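WbmS, polysaccharide deacetylase involved in O-antigen biosynthesis (Bordetella bronchiseptica, PDB 3HFT) is a putative zinc-dependent polysaccharide deacetylase that probably removes acetyl groups from sugar residues during assembly of the O-antigen. Local coordinates at residues Ser34-Ile39 with Val159-Arg164; Phe51-Thr56 with Ala67-Thr72; His208-Tyr213 with Val233-Trp238. One frame throughout, in Å; residues are numbered along the deposited sequence. Where two conformers were deposited one is given.

Contact 1. Residues Ser34-Ile39 with Val159-Arg164; sequences SWRGRI and VLQPWR
Trp35 begins the contact, its indole meeting Gln161 at one edge and Pro162 over one face. CG stands between the backbone N and the carbonyl carbon (chi1 77°), which turns the ring out of the type II turn Trp35-Arg38. The Pro162 ring arrives from the opposite direction, and its CD lies 3.5 Å from the centroid of the Trp35 five-membered ring, close to the normal: a CH-pi contact. Further along the same face, Pro162 CG lies 3.7 Å from Trp35 CE3. At the edge, Trp35 NE1 donates to Gln161 OE1 over 2.7 Å in a bond that stays within the indole plane and reaches the amide carbonyl nearly end-on. Indole and amide planes are 61° apart. Arg36 follows with an extended chain, and its NH1 gives a hydrogen to a water 2.8 Å away, which in turn donates to Gln161 OE1 over 3.1 Å. Beyond Gly37 the turn closes through Arg38 N and Trp35 O, and Arg38 NH1 bonds separately to Ser34 O. Gln161 was modelled in two conformers, of which one is described. The chemistry thus implies that an apolar face contact and a polar edge contact join the loop before strand 39-44 to the residues leading into strand 163-164; with OE1 taking the indole N-H and a water and NE2 bonded to Asp200 O, the amide's rotation is probably restricted in this conformer.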
loop_
_atom_site.group_PDB
_atom_site.type_symbol
_atom_site.label_atom_id
_atom_site.label_comp_id
_atom_site.label_asym_id
_atom_site.label_seq_id
_atom_site.Cartn_x
_atom_site.Cartn_y
_atom_site.Cartn_z
ATOM N N SER A 34 -7.462 -3.087 21.824
ATOM C CA SER A 34 -6.797 -1.797 21.681
ATOM C C SER A 34 -7.188 -1.030 20.426
ATOM O O SER A 34 -6.886 0.162 20.316
ATOM C CB SER A 34 -5.278 -1.979 21.715
ATOM O OG SER A 34 -4.790 -2.579 20.541
ATOM N N TRP A 35 -7.838 -1.691 19.476
ATOM C CA TRP A 35 -8.221 -1.044 18.216
ATOM C C TRP A 35 -9.614 -1.331 17.696
ATOM O O TRP A 35 -10.153 -0.548 16.923
ATOM C CB TRP A 35 -7.259 -1.440 17.095
ATOM C CG TRP A 35 -7.456 -2.855 16.503
ATOM C CD1 TRP A 35 -8.462 -3.287 15.607
ATOM C CD2 TRP A 35 -6.618 -3.970 16.707
ATOM N NE1 TRP A 35 -8.270 -4.599 15.289
ATOM C CE2 TRP A 35 -7.151 -5.053 15.951
ATOM C CE3 TRP A 35 -5.457 -4.169 17.437
ATOM C CZ2 TRP A 35 -6.553 -6.300 15.915
ATOM C CZ3 TRP A 35 -4.853 -5.413 17.406
ATOM C CH2 TRP A 35 -5.399 -6.480 16.656
ATOM N N ARG A 36 -10.183 -2.469 18.051
ATOM C CA ARG A 36 -11.427 -2.904 17.448
ATOM C C ARG A 36 -12.558 -1.989 17.776
ATOM O O ARG A 36 -12.875 -1.749 18.951
ATOM C CB ARG A 36 -11.733 -4.322 17.891
ATOM C CG ARG A 36 -12.631 -5.066 16.984
ATOM C CD ARG A 36 -12.736 -6.496 17.476
ATOM N NE ARG A 36 -13.944 -7.119 16.966
ATOM C CZ ARG A 36 -13.998 -7.917 15.912
ATOM N NH1 ARG A 36 -12.880 -8.218 15.227
ATOM N NH2 ARG A 36 -15.174 -8.427 15.543
ATOM N N GLY A 37 -13.168 -1.437 16.747
ATOM C CA GLY A 37 -14.258 -0.474 16.932
ATOM C C GLY A 37 -13.853 0.926 17.368
ATOM O O GLY A 37 -14.708 1.782 17.581
ATOM N N ARG A 38 -12.559 1.183 17.486
ATOM C CA ARG A 38 -12.087 2.467 17.948
ATOM C C ARG A 38 -11.807 3.357 16.769
ATOM O O ARG A 38 -11.663 2.883 15.634
ATOM C CB ARG A 38 -10.836 2.299 18.814
ATOM C CG ARG A 38 -11.073 1.390 20.006
ATOM C CD ARG A 38 -9.861 1.321 20.884
ATOM N NE ARG A 38 -9.833 2.396 21.860
ATOM C CZ ARG A 38 -8.783 2.718 22.627
ATOM N NH1 ARG A 38 -7.614 2.051 22.538
ATOM N NH2 ARG A 38 -8.905 3.730 23.497
ATOM N N ILE A 39 -11.726 4.645 17.065
ATOM C CA ILE A 39 -11.515 5.677 16.065
ATOM C C ILE A 39 -10.162 6.328 16.318
ATOM O O ILE A 39 -9.826 6.688 17.462
ATOM C CB ILE A 39 -12.619 6.728 16.120
ATOM C CG1 ILE A 39 -13.999 6.065 15.875
ATOM C CG2 ILE A 39 -12.312 7.840 15.128
ATOM C CD1 ILE A 39 -15.211 6.953 16.197
ATOM N N VAL A 159 -13.304 -5.360 6.007
ATOM C CA VAL A 159 -13.172 -5.038 7.435
ATOM C C VAL A 159 -11.705 -5.049 7.740
ATOM O O VAL A 159 -10.998 -6.054 7.539
ATOM C CB VAL A 159 -13.897 -6.017 8.327
ATOM C CG1 VAL A 159 -13.716 -5.672 9.824
ATOM C CG2 VAL A 159 -15.376 -6.046 7.970
ATOM N N LEU A 160 -11.241 -3.927 8.270
ATOM C CA LEU A 160 -9.810 -3.693 8.449
ATOM C C LEU A 160 -9.301 -3.974 9.826
ATOM O O LEU A 160 -10.031 -3.764 10.818
ATOM C CB LEU A 160 -9.515 -2.270 8.132
ATOM C CG LEU A 160 -9.708 -1.849 6.675
ATOM C CD1 LEU A 160 -9.505 -0.356 6.554
ATOM C CD2 LEU A 160 -8.742 -2.643 5.752
ATOM N N GLN A 161 -8.039 -4.407 9.879
ATOM C CA GLN A 161 -7.320 -4.740 11.106
ATOM C C GLN A 161 -5.835 -4.383 10.855
ATOM O O GLN A 161 -5.330 -4.594 9.741
ATOM C CB GLN A 161 -7.421 -6.270 11.380
ATOM C CG GLN A 161 -8.831 -6.919 11.203
ATOM C CD GLN A 161 -9.785 -6.567 12.328
ATOM O OE1 GLN A 161 -9.345 -6.063 13.351
ATOM N NE2 GLN A 161 -11.093 -6.850 12.156
ATOM N N PRO A 162 -5.112 -3.885 11.877
ATOM C CA PRO A 162 -3.687 -3.653 11.670
ATOM C C PRO A 162 -3.017 -5.043 11.628
ATOM O O PRO A 162 -3.613 -6.026 12.062
ATOM C CB PRO A 162 -3.271 -2.890 12.943
ATOM C CG PRO A 162 -4.195 -3.466 13.983
ATOM C CD PRO A 162 -5.501 -3.643 13.269
ATOM N N TRP A 163 -1.804 -5.125 11.095
ATOM C CA TRP A 163 -1.086 -6.379 11.012
ATOM C C TRP A 163 0.413 -6.185 11.199
ATOM O O TRP A 163 0.924 -5.079 11.079
ATOM C CB TRP A 163 -1.401 -7.091 9.682
ATOM C CG TRP A 163 -0.896 -6.484 8.447
ATOM C CD1 TRP A 163 0.332 -6.689 7.901
ATOM C CD2 TRP A 163 -1.588 -5.593 7.546
ATOM N NE1 TRP A 163 0.454 -5.992 6.742
ATOM C CE2 TRP A 163 -0.710 -5.319 6.487
ATOM C CE3 TRP A 163 -2.850 -5.003 7.545
ATOM C CZ2 TRP A 163 -1.044 -4.487 5.439
ATOM C CZ3 TRP A 163 -3.198 -4.184 6.512
ATOM C CH2 TRP A 163 -2.292 -3.915 5.459
ATOM N N ARG A 164 1.114 -7.272 11.517
ATOM C CA ARG A 164 2.550 -7.222 11.683
ATOM C C ARG A 164 3.254 -7.189 10.332
ATOM O O ARG A 164 2.997 -8.043 9.481
ATOM C CB ARG A 164 3.064 -8.458 12.396
ATOM C CG ARG A 164 2.584 -8.588 13.795
ATOM C CD ARG A 164 2.945 -9.938 14.353
ATOM N NE ARG A 164 1.942 -10.377 15.332
ATOM C CZ ARG A 164 1.993 -10.150 16.642
ATOM N NH1 ARG A 164 3.008 -9.481 17.201
ATOM N NH2 ARG A 164 1.008 -10.614 17.406
HETATM O O HOH W 1 -10.106 -7.992 15.654
#

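Contact 2. Residues Phe51-Thr56 with Ala67-Thr72; sequences FVLQDT and ATWFAT
In the right-handed beta-alpha-beta unit formed by strand 39-44, helix 50-63 and strand 67-71, the indole of Trp69 reaches from the second strand to Leu53 and Thr56 on the connecting helix. The backbones keep their distance, with Leu53 CA and Trp69 CA 10.4 Å apart, so the space between helix and sheet is spanned mainly by side chains and no hydrogen bond crosses it. Trp69 offers the far end of its six-membered ring. One methyl of Leu53 touches there, CD1 lying 3.9 Å from Trp69 CZ3; with CG anti to the backbone N (chi1 175°), the leucine extends toward the strand although its CB does not point directly at it. One helical turn further on, Thr56 CG2 approaches Trp69 CH2 to 3.8 Å, and the threonine and the indole run antiparallel, side by side. Both methyls come at the ring obliquely. Thr56 divides its tasks: CG2, anti to the backbone N, serves the indole, whereas OG1 lies beside the backbone N and packs against Pro209 of helix 209-214. Around this contact, Trp69 stacks on Phe43 of strand 39-44, meets the Phe87 ring and touches Ile81 of helix 77-83. All three touching residues are buried, with the Trp69 side chain about 12 Å from the bound zinc. Apolar helix-on-sheet packing of this kind is typical of beta-alpha-beta crossovers, and here it fits the irregular beta/alpha barrel of the polysaccharide deacetylase family.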
loop_
_atom_site.group_PDB
_atom_site.type_symbol
_atom_site.label_atom_id
_atom_site.label_comp_id
_atom_site.label_asym_id
_atom_site.label_seq_id
_atom_site.Cartn_x
_atom_site.Cartn_y
_atom_site.Cartn_z
ATOM N N PHE A 51 -1.707 29.629 11.593
ATOM C CA PHE A 51 -3.075 29.981 12.007
ATOM C C PHE A 51 -4.047 28.866 11.613
ATOM O O PHE A 51 -5.009 28.571 12.329
ATOM C CB PHE A 51 -3.526 31.357 11.462
ATOM C CG PHE A 51 -3.830 31.381 9.989
ATOM C CD1 PHE A 51 -2.824 31.611 9.061
ATOM C CD2 PHE A 51 -5.141 31.279 9.534
ATOM C CE1 PHE A 51 -3.098 31.653 7.704
ATOM C CE2 PHE A 51 -5.433 31.342 8.181
ATOM C CZ PHE A 51 -4.413 31.519 7.259
ATOM N N VAL A 52 -3.765 28.220 10.489
ATOM C CA VAL A 52 -4.561 27.086 10.023
ATOM C C VAL A 52 -4.361 25.876 10.944
ATOM O O VAL A 52 -5.328 25.250 11.353
ATOM C CB VAL A 52 -4.220 26.739 8.560
ATOM C CG1 VAL A 52 -4.876 25.399 8.116
ATOM C CG2 VAL A 52 -4.621 27.895 7.636
ATOM N N LEU A 53 -3.111 25.551 11.277
ATOM C CA LEU A 53 -2.848 24.408 12.160
ATOM C C LEU A 53 -3.438 24.690 13.536
ATOM O O LEU A 53 -4.078 23.819 14.128
ATOM C CB LEU A 53 -1.335 24.113 12.243
ATOM C CG LEU A 53 -0.902 23.012 13.217
ATOM C CD1 LEU A 53 -1.630 21.697 12.947
ATOM C CD2 LEU A 53 0.605 22.823 13.122
ATOM N N GLN A 54 -3.285 25.923 14.023
ATOM C CA GLN A 54 -3.844 26.271 15.332
ATOM C C GLN A 54 -5.348 26.062 15.406
ATOM O O GLN A 54 -5.872 25.627 16.423
ATOM C CB GLN A 54 -3.536 27.706 15.732
ATOM C CG GLN A 54 -3.965 27.990 17.197
ATOM C CD GLN A 54 -3.144 27.198 18.199
ATOM O OE1 GLN A 54 -1.929 27.318 18.208
ATOM N NE2 GLN A 54 -3.793 26.379 19.028
ATOM N N ASP A 55 -6.055 26.369 14.330
ATOM C CA ASP A 55 -7.502 26.207 14.304
ATOM C C ASP A 55 -7.882 24.749 14.430
ATOM O O ASP A 55 -8.831 24.400 15.145
ATOM C CB ASP A 55 -8.067 26.780 12.999
ATOM C CG ASP A 55 -9.525 26.359 12.750
ATOM O OD1 ASP A 55 -10.424 26.959 13.351
ATOM O OD2 ASP A 55 -9.766 25.428 11.967
ATOM N N THR A 56 -7.144 23.877 13.735
ATOM C CA THR A 56 -7.413 22.450 13.844
ATOM C C THR A 56 -7.107 21.947 15.253
ATOM O O THR A 56 -7.909 21.236 15.823
ATOM C CB THR A 56 -6.669 21.629 12.789
ATOM O OG1 THR A 56 -7.019 22.081 11.477
ATOM C CG2 THR A 56 -7.087 20.165 12.892
ATOM N N ALA A 67 -5.574 12.210 19.428
ATOM C CA ALA A 67 -5.339 12.379 18.009
ATOM C C ALA A 67 -3.849 12.207 17.715
ATOM O O ALA A 67 -3.013 12.335 18.609
ATOM C CB ALA A 67 -5.875 13.748 17.507
ATOM N N THR A 68 -3.530 11.866 16.473
ATOM C CA THR A 68 -2.144 11.699 16.045
ATOM C C THR A 68 -1.879 12.695 14.916
ATOM O O THR A 68 -2.707 12.851 14.033
ATOM C CB THR A 68 -1.905 10.290 15.564
ATOM O OG1 THR A 68 -2.333 9.377 16.584
ATOM C CG2 THR A 68 -0.431 10.080 15.239
ATOM N N TRP A 69 -0.716 13.347 14.944
ATOM C CA TRP A 69 -0.416 14.476 14.038
ATOM C C TRP A 69 0.857 14.163 13.309
ATOM O O TRP A 69 1.889 13.917 13.955
ATOM C CB TRP A 69 -0.227 15.784 14.854
ATOM C CG TRP A 69 -1.437 16.122 15.698
ATOM C CD1 TRP A 69 -1.799 15.524 16.858
ATOM C CD2 TRP A 69 -2.473 17.068 15.399
ATOM N NE1 TRP A 69 -2.950 16.067 17.340
ATOM C CE2 TRP A 69 -3.398 17.012 16.458
ATOM C CE3 TRP A 69 -2.672 17.999 14.380
ATOM C CZ2 TRP A 69 -4.549 17.796 16.492
ATOM C CZ3 TRP A 69 -3.821 18.787 14.407
ATOM C CH2 TRP A 69 -4.736 18.691 15.475
ATOM N N PHE A 70 0.817 14.170 11.984
ATOM C CA PHE A 70 2.022 13.863 11.212
ATOM C C PHE A 70 2.683 15.154 10.716
ATOM O O PHE A 70 2.124 15.866 9.892
ATOM C CB PHE A 70 1.704 12.883 10.091
ATOM C CG PHE A 70 1.274 11.545 10.582
ATOM C CD1 PHE A 70 2.194 10.658 11.147
ATOM C CD2 PHE A 70 -0.035 11.129 10.443
ATOM C CE1 PHE A 70 1.786 9.433 11.572
ATOM C CE2 PHE A 70 -0.417 9.886 10.872
ATOM C CZ PHE A 70 0.488 9.050 11.452
ATOM N N ALA A 71 3.868 15.452 11.264
ATOM C CA ALA A 71 4.525 16.750 11.027
ATOM C C ALA A 71 5.312 16.800 9.728
ATOM O O ALA A 71 6.050 15.855 9.376
ATOM C CB ALA A 71 5.467 17.093 12.211
ATOM N N THR A 72 5.162 17.913 9.024
ATOM C CA THR A 72 5.853 18.156 7.770
ATOM C C THR A 72 7.039 19.093 7.921
ATOM O O THR A 72 7.989 19.032 7.157
ATOM C CB THR A 72 4.898 18.777 6.716
ATOM O OG1 THR A 72 4.088 19.806 7.319
ATOM C CG2 THR A 72 3.994 17.710 6.100
#

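Contact 3. Residues His208-Tyr213 with Val233-Trp238; sequences HPIHVY and VDLIRW. With EDO (1,2-ethanediol), chain D; EDO (1,2-ethanediol), chain F.
Tyr213 and Leu235 run obliquely to each other, the leucine reaching one flank of the phenol ring with CD2 3.6 Å from Tyr213 CD2. Leu235 CG stays near as well, 3.8 Å from Tyr213 CE2, so a branch point and a methyl share that flank. The tyrosine's CG is anti to the backbone N (chi1 -164°), which carries the ring from helix 209-214 toward the 3-10 segment 235-238. Ile210, one turn earlier, meets Leu235 at about a right angle, with Ile210 CD1 3.8 Å from Leu235 CD2. Ile236 also stands roughly perpendicular to Tyr213, its CB 3.9 Å from Tyr213 OH. That hydroxyl pairs with a water 2.7 Å away, which weakly accepts the Ile236 N-H. Elsewhere Arg239 makes a cation-pi contact with the Tyr213 ring, and Phe51 meets it edge-to-face. His208, at the N-cap of the helix, and His211 within it each donate through NE2 to a separate 1,2-ethanediol, probably from the crystallisation liquor; these also bond to Asp46, a zinc ligand, Asp180 and Ser128. Such a contact is chiefly apolar: aliphatic-on-ring and methyl contacts make up most of the join, and the water links the phenol only weakly to the Ile236 backbone.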
loop_
_atom_site.group_PDB
_atom_site.type_symbol
_atom_site.label_atom_id
_atom_site.label_comp_id
_atom_site.label_asym_id
_atom_site.label_seq_id
_atom_site.Cartn_x
_atom_site.Cartn_y
_atom_site.Cartn_z
ATOM N N HIS A 208 -6.698 17.021 6.798
ATOM C CA HIS A 208 -5.705 18.080 6.602
ATOM C C HIS A 208 -6.242 19.377 7.208
ATOM O O HIS A 208 -7.383 19.750 6.956
ATOM C CB HIS A 208 -5.414 18.298 5.120
ATOM C CG HIS A 208 -4.890 17.077 4.440
ATOM N ND1 HIS A 208 -5.725 16.095 3.936
ATOM C CD2 HIS A 208 -3.628 16.645 4.239
ATOM C CE1 HIS A 208 -4.984 15.120 3.431
ATOM N NE2 HIS A 208 -3.708 15.421 3.613
ATOM N N PRO A 209 -5.412 20.052 8.013
ATOM C CA PRO A 209 -5.757 21.341 8.598
ATOM C C PRO A 209 -6.344 22.326 7.593
ATOM O O PRO A 209 -7.360 22.957 7.903
ATOM C CB PRO A 209 -4.429 21.815 9.175
ATOM C CG PRO A 209 -3.800 20.556 9.648
ATOM C CD PRO A 209 -4.145 19.539 8.554
ATOM N N ILE A 210 -5.757 22.396 6.395
ATOM C CA ILE A 210 -6.257 23.297 5.357
ATOM C C ILE A 210 -7.714 22.980 5.016
ATOM O O ILE A 210 -8.527 23.893 4.858
ATOM C CB ILE A 210 -5.353 23.334 4.073
ATOM C CG1 ILE A 210 -5.744 24.546 3.212
ATOM C CG2 ILE A 210 -5.391 21.975 3.247
ATOM C CD1 ILE A 210 -5.620 25.959 3.943
ATOM N N HIS A 211 -8.067 21.712 4.930
ATOM C CA HIS A 211 -9.462 21.385 4.576
ATOM C C HIS A 211 -10.399 21.569 5.740
ATOM O O HIS A 211 -11.561 21.934 5.564
ATOM C CB HIS A 211 -9.578 19.987 3.975
ATOM C CG HIS A 211 -8.820 19.831 2.702
ATOM N ND1 HIS A 211 -8.912 20.744 1.681
ATOM C CD2 HIS A 211 -7.923 18.904 2.302
ATOM C CE1 HIS A 211 -8.124 20.370 0.690
ATOM N NE2 HIS A 211 -7.518 19.250 1.040
ATOM N N VAL A 212 -9.911 21.329 6.952
ATOM C CA VAL A 212 -10.739 21.600 8.146
ATOM C C VAL A 212 -10.974 23.116 8.225
ATOM O O VAL A 212 -12.071 23.571 8.478
ATOM C CB VAL A 212 -10.078 21.030 9.439
ATOM C CG1 VAL A 212 -10.862 21.410 10.712
ATOM C CG2 VAL A 212 -9.937 19.474 9.314
ATOM N N TYR A 213 -9.937 23.908 8.008
ATOM C CA TYR A 213 -10.084 25.359 8.045
ATOM C C TYR A 213 -11.088 25.898 7.023
ATOM O O TYR A 213 -11.897 26.757 7.345
ATOM C CB TYR A 213 -8.729 26.044 7.839
ATOM C CG TYR A 213 -8.762 27.494 8.243
ATOM C CD1 TYR A 213 -8.520 27.881 9.569
ATOM C CD2 TYR A 213 -9.085 28.482 7.329
ATOM C CE1 TYR A 213 -8.561 29.198 9.950
ATOM C CE2 TYR A 213 -9.163 29.802 7.726
ATOM C CZ TYR A 213 -8.890 30.144 9.035
ATOM O OH TYR A 213 -8.928 31.453 9.415
ATOM N N VAL A 233 -6.064 36.914 7.065
ATOM C CA VAL A 233 -7.158 37.852 6.952
ATOM C C VAL A 233 -8.178 37.383 5.935
ATOM O O VAL A 233 -9.356 37.395 6.193
ATOM C CB VAL A 233 -6.646 39.245 6.514
ATOM C CG1 VAL A 233 -7.815 40.201 6.219
ATOM C CG2 VAL A 233 -5.696 39.834 7.576
ATOM N N ASP A 234 -7.729 36.943 4.774
ATOM C CA ASP A 234 -8.642 36.591 3.704
ATOM C C ASP A 234 -9.114 35.127 3.688
ATOM O O ASP A 234 -10.176 34.827 3.143
ATOM C CB ASP A 234 -7.971 36.838 2.362
ATOM C CG ASP A 234 -7.893 38.309 1.984
ATOM O OD1 ASP A 234 -8.220 39.197 2.832
ATOM O OD2 ASP A 234 -7.480 38.540 0.814
ATOM N N LEU A 235 -8.321 34.202 4.219
ATOM C CA LEU A 235 -8.664 32.788 4.053
ATOM C C LEU A 235 -10.021 32.423 4.618
ATOM O O LEU A 235 -10.731 31.585 4.041
ATOM C CB LEU A 235 -7.572 31.870 4.621
ATOM C CG LEU A 235 -7.730 30.370 4.285
ATOM C CD1 LEU A 235 -7.821 30.138 2.768
ATOM C CD2 LEU A 235 -6.619 29.482 4.932
ATOM N N ILE A 236 -10.389 33.031 5.741
ATOM C CA ILE A 236 -11.650 32.704 6.406
ATOM C C ILE A 236 -12.873 32.981 5.476
ATOM O O ILE A 236 -13.928 32.325 5.597
ATOM C CB ILE A 236 -11.788 33.525 7.732
ATOM C CG1 ILE A 236 -13.041 33.115 8.515
ATOM C CG2 ILE A 236 -11.802 35.017 7.471
ATOM C CD1 ILE A 236 -13.052 31.691 8.868
ATOM N N ARG A 237 -12.710 33.932 4.549
ATOM C CA ARG A 237 -13.779 34.299 3.603
ATOM C C ARG A 237 -14.083 33.136 2.631
ATOM O O ARG A 237 -15.157 33.060 2.072
ATOM C CB ARG A 237 -13.409 35.543 2.813
ATOM C CG ARG A 237 -13.279 36.815 3.660
ATOM C CD ARG A 237 -13.047 37.996 2.835
ATOM N NE ARG A 237 -14.171 38.251 1.937
ATOM C CZ ARG A 237 -14.084 39.026 0.863
ATOM N NH1 ARG A 237 -12.972 39.694 0.596
ATOM N NH2 ARG A 237 -15.114 39.172 0.058
ATOM N N TRP A 238 -13.125 32.247 2.451
ATOM C CA TRP A 238 -13.292 31.075 1.593
ATOM C C TRP A 238 -13.867 29.848 2.296
ATOM O O TRP A 238 -14.057 28.814 1.652
ATOM C CB TRP A 238 -11.960 30.687 0.978
ATOM C CG TRP A 238 -11.463 31.663 0.009
ATOM C CD1 TRP A 238 -10.775 32.797 0.264
ATOM C CD2 TRP A 238 -11.577 31.558 -1.396
ATOM N NE1 TRP A 238 -10.441 33.414 -0.911
ATOM C CE2 TRP A 238 -10.931 32.668 -1.950
ATOM C CE3 TRP A 238 -12.158 30.609 -2.247
ATOM C CZ2 TRP A 238 -10.866 32.873 -3.314
ATOM C CZ3 TRP A 238 -12.099 30.809 -3.587
ATOM C CH2 TRP A 238 -11.445 31.906 -4.117
HETATM C C1 EDO D . -4.315 18.523 -0.395
HETATM O O1 EDO D . -5.642 18.009 -0.540
HETATM C C2 EDO D . -4.009 18.752 1.089
HETATM O O2 EDO D . -2.592 18.725 1.333
HETATM C C1 EDO F . -1.114 11.843 1.880
HETATM O O1 EDO F . -0.346 12.831 1.161
HETATM C C2 EDO F . -2.218 12.575 2.645
HETATM O O2 EDO F . -1.712 13.772 3.311
HETATM O O HOH W 2 -8.487 33.618 7.895
#

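How the contacts relate
From the N terminus, the loop before strand 39-44 supplies the first half of contact 1, whose partner arrives more than a hundred residues later, just ahead of strand 163-164. Contact 2 opens and closes within that long span, binding helix 50-63 to strand 67-71. Contact 3 follows in series after both, joining helix 209-214 to the loop before helix 245-256. Contacts 2 and 3 lie on the same side of the chain's centre and touch, Val52 CG1 lying 3.4 Å from Pro209 C and Asp55 CB 3.6 Å from Tyr213 CD1. Contact 1 sits on the opposite side, its centre about 24 Å from that of contact 2 and about 32 Å from that of contact 3.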